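Polyguluronate lyase (PDB 1UAI) probably cleaves poly(alpha-L-guluronate) in alginate as a lyase with a jelly-roll beta-sandwich fold. Local coordinates at residues R100-H105 and S150-N155. Residues are numbered along the deposited sequence; the frame is centred on the assembly and turned at random.
Sequences REAFNH and SDYKLN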
loop_
_atom_site.group_PDB
_atom_site.type_symbol
_atom_site.label_atom_id
_atom_site.label_comp_id
_atom_site.label_asym_id
_atom_site.label_seq_id
_atom_site.Cartn_x
_atom_site.Cartn_y
_atom_site.Cartn_z
ATOM N N ARG A 100 2.023 -5.924 8.559
ATOM C CA ARG A 100 2.894 -7.052 8.274
ATOM C C ARG A 100 2.556 -7.443 6.854
ATOM O O ARG A 100 1.397 -7.713 6.539
ATOM C CB ARG A 100 2.630 -8.222 9.219
ATOM C CG ARG A 100 3.138 -7.972 10.621
ATOM C CD ARG A 100 2.919 -9.164 11.526
ATOM N NE ARG A 100 3.198 -8.815 12.914
ATOM C CZ ARG A 100 2.980 -9.621 13.946
ATOM N NH1 ARG A 100 2.478 -10.833 13.746
ATOM N NH2 ARG A 100 3.254 -9.212 15.176
ATOM N N GLU A 101 3.559 -7.448 5.986
ATOM C CA GLU A 101 3.315 -7.791 4.599
ATOM C C GLU A 101 4.532 -8.433 3.975
ATOM O O GLU A 101 5.615 -8.476 4.565
ATOM C CB GLU A 101 2.950 -6.537 3.792
ATOM C CG GLU A 101 4.091 -5.532 3.642
ATOM C CD GLU A 101 3.701 -4.300 2.835
ATOM O OE1 GLU A 101 2.490 -3.993 2.760
ATOM O OE2 GLU A 101 4.601 -3.623 2.287
ATOM N N ALA A 102 4.331 -8.949 2.772
ATOM C CA ALA A 102 5.402 -9.549 2.004
ATOM C C ALA A 102 5.184 -9.159 0.552
ATOM O O ALA A 102 4.044 -9.095 0.083
ATOM C CB ALA A 102 5.381 -11.069 2.141
ATOM N N PHE A 103 6.273 -8.857 -0.147
ATOM C CA PHE A 103 6.203 -8.543 -1.570
ATOM C C PHE A 103 6.336 -9.928 -2.212
ATOM O O PHE A 103 7.293 -10.653 -1.921
ATOM C CB PHE A 103 7.372 -7.645 -1.986
ATOM C CG PHE A 103 7.317 -6.255 -1.403
ATOM C CD1 PHE A 103 6.586 -5.247 -2.026
ATOM C CD2 PHE A 103 8.009 -5.952 -0.233
ATOM C CE1 PHE A 103 6.548 -3.956 -1.493
ATOM C CE2 PHE A 103 7.976 -4.667 0.306
ATOM C CZ PHE A 103 7.245 -3.668 -0.326
ATOM N N ASN A 104 5.390 -10.293 -3.073
ATOM C CA ASN A 104 5.391 -11.618 -3.697
ATOM C C ASN A 104 5.830 -11.680 -5.149
ATOM O O ASN A 104 6.331 -12.708 -5.605
ATOM C CB ASN A 104 3.987 -12.237 -3.675
ATOM C CG ASN A 104 3.324 -12.188 -2.320
ATOM O OD1 ASN A 104 2.201 -11.693 -2.198
ATOM N ND2 ASN A 104 3.991 -12.721 -1.302
ATOM N N HIS A 105 5.629 -10.594 -5.881
ATOM C CA HIS A 105 5.916 -10.607 -7.305
ATOM C C HIS A 105 6.236 -9.200 -7.770
ATOM O O HIS A 105 5.683 -8.228 -7.254
ATOM C CB HIS A 105 4.663 -11.138 -8.014
ATOM C CG HIS A 105 4.925 -11.822 -9.319
ATOM N ND1 HIS A 105 5.019 -11.140 -10.513
ATOM C CD2 HIS A 105 5.059 -13.134 -9.623
ATOM C CE1 HIS A 105 5.195 -12.005 -11.497
ATOM N NE2 HIS A 105 5.223 -13.221 -10.983
ATOM N N SER A 150 19.423 -4.646 1.030
ATOM C CA SER A 150 19.626 -4.953 -0.381
ATOM C C SER A 150 19.428 -6.456 -0.545
ATOM O O SER A 150 19.663 -7.016 -1.617
ATOM C CB SER A 150 21.045 -4.575 -0.807
ATOM O OG SER A 150 22.008 -5.270 -0.032
ATOM N N ASP A 151 18.975 -7.099 0.526
ATOM C CA ASP A 151 18.774 -8.538 0.532
ATOM C C ASP A 151 17.343 -8.941 0.895
ATOM O O ASP A 151 17.130 -9.900 1.639
ATOM C CB ASP A 151 19.789 -9.164 1.503
ATOM C CG ASP A 151 19.862 -10.676 1.403
ATOM O OD1 ASP A 151 19.713 -11.224 0.292
ATOM O OD2 ASP A 151 20.097 -11.321 2.447
ATOM N N TYR A 152 16.359 -8.204 0.379
ATOM C CA TYR A 152 14.966 -8.551 0.642
ATOM C C TYR A 152 14.604 -9.706 -0.281
ATOM O O TYR A 152 14.746 -9.609 -1.501
ATOM C CB TYR A 152 14.005 -7.392 0.363
ATOM C CG TYR A 152 12.573 -7.827 0.580
ATOM C CD1 TYR A 152 12.056 -7.963 1.870
ATOM C CD2 TYR A 152 11.782 -8.243 -0.493
ATOM C CE1 TYR A 152 10.795 -8.512 2.087
ATOM C CE2 TYR A 152 10.521 -8.797 -0.285
ATOM C CZ TYR A 152 10.037 -8.933 1.005
ATOM O OH TYR A 152 8.812 -9.527 1.205
ATOM N N LYS A 153 14.118 -10.790 0.308
ATOM C CA LYS A 153 13.753 -11.976 -0.450
ATOM C C LYS A 153 12.243 -12.062 -0.618
ATOM O O LYS A 153 11.497 -11.986 0.356
ATOM C CB LYS A 153 14.302 -13.209 0.267
ATOM C CG LYS A 153 15.810 -13.111 0.467
ATOM C CD LYS A 153 16.362 -14.172 1.398
ATOM C CE LYS A 153 17.865 -13.988 1.567
ATOM N NZ LYS A 153 18.458 -14.963 2.520
ATOM N N LEU A 154 11.797 -12.206 -1.862
ATOM C CA LEU A 154 10.372 -12.289 -2.138
ATOM C C LEU A 154 9.679 -13.301 -1.239
ATOM O O LEU A 154 10.216 -14.371 -0.940
ATOM C CB LEU A 154 10.124 -12.644 -3.608
ATOM C CG LEU A 154 10.475 -11.571 -4.645
ATOM C CD1 LEU A 154 10.153 -12.093 -6.037
ATOM C CD2 LEU A 154 9.695 -10.295 -4.362
ATOM N N ASN A 155 8.481 -12.921 -0.803
ATOM C CA ASN A 155 7.627 -13.724 0.061
ATOM C C ASN A 155 8.015 -13.719 1.531
ATOM O O ASN A 155 7.431 -14.445 2.333
ATOM C CB ASN A 155 7.532 -15.156 -0.470
ATOM C CG ASN A 155 7.011 -15.199 -1.889
ATOM O OD1 ASN A 155 6.047 -14.509 -2.226
ATOM N ND2 ASN A 155 7.646 -16.003 -2.731
#
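Phe103 and Tyr152 form an offset edge-to-face pair. The edge of the Phe103 ring is turned toward the face of Tyr152, with planes at 86° and centroids 5.5 Å apart. Phe103 CD2 lies 3.8 Å from Tyr152 CZ. With chi1 at 177°, the Tyr152 side chain runs out from the loop toward strand 95-105, bringing its OH to the strand backbone. There Tyr152 OH accepts a hydrogen bond from Phe103 N at 3.0 Å and gives its own proton to Thr156 O. The carbonyl of Phe103 is held as well: Asn155 N donates to Phe103 O at 2.8 Å. Leu154 CD2 lies 3.4 Å from Phe103 O. Further along, the side chains of Asn104 and Asn155 cross at about a right angle, yet their amide planes are nearly coplanar. Asn104 ND2 donates to a lone pair of Asn155 OD1 at 2.9 Å. Asn104 OD1 hydrogen-bonds to Ser215 OG and Gln213 NE2 on strand 211-223, so both ends of this amide have partners. Both backbone polar groups of Phe103 are thus satisfied by the loop while its ring packs edge-on against Tyr152. This ties strand 95-105 to the connection between strand 144-149 of one sheet and strand 158-165 of the other.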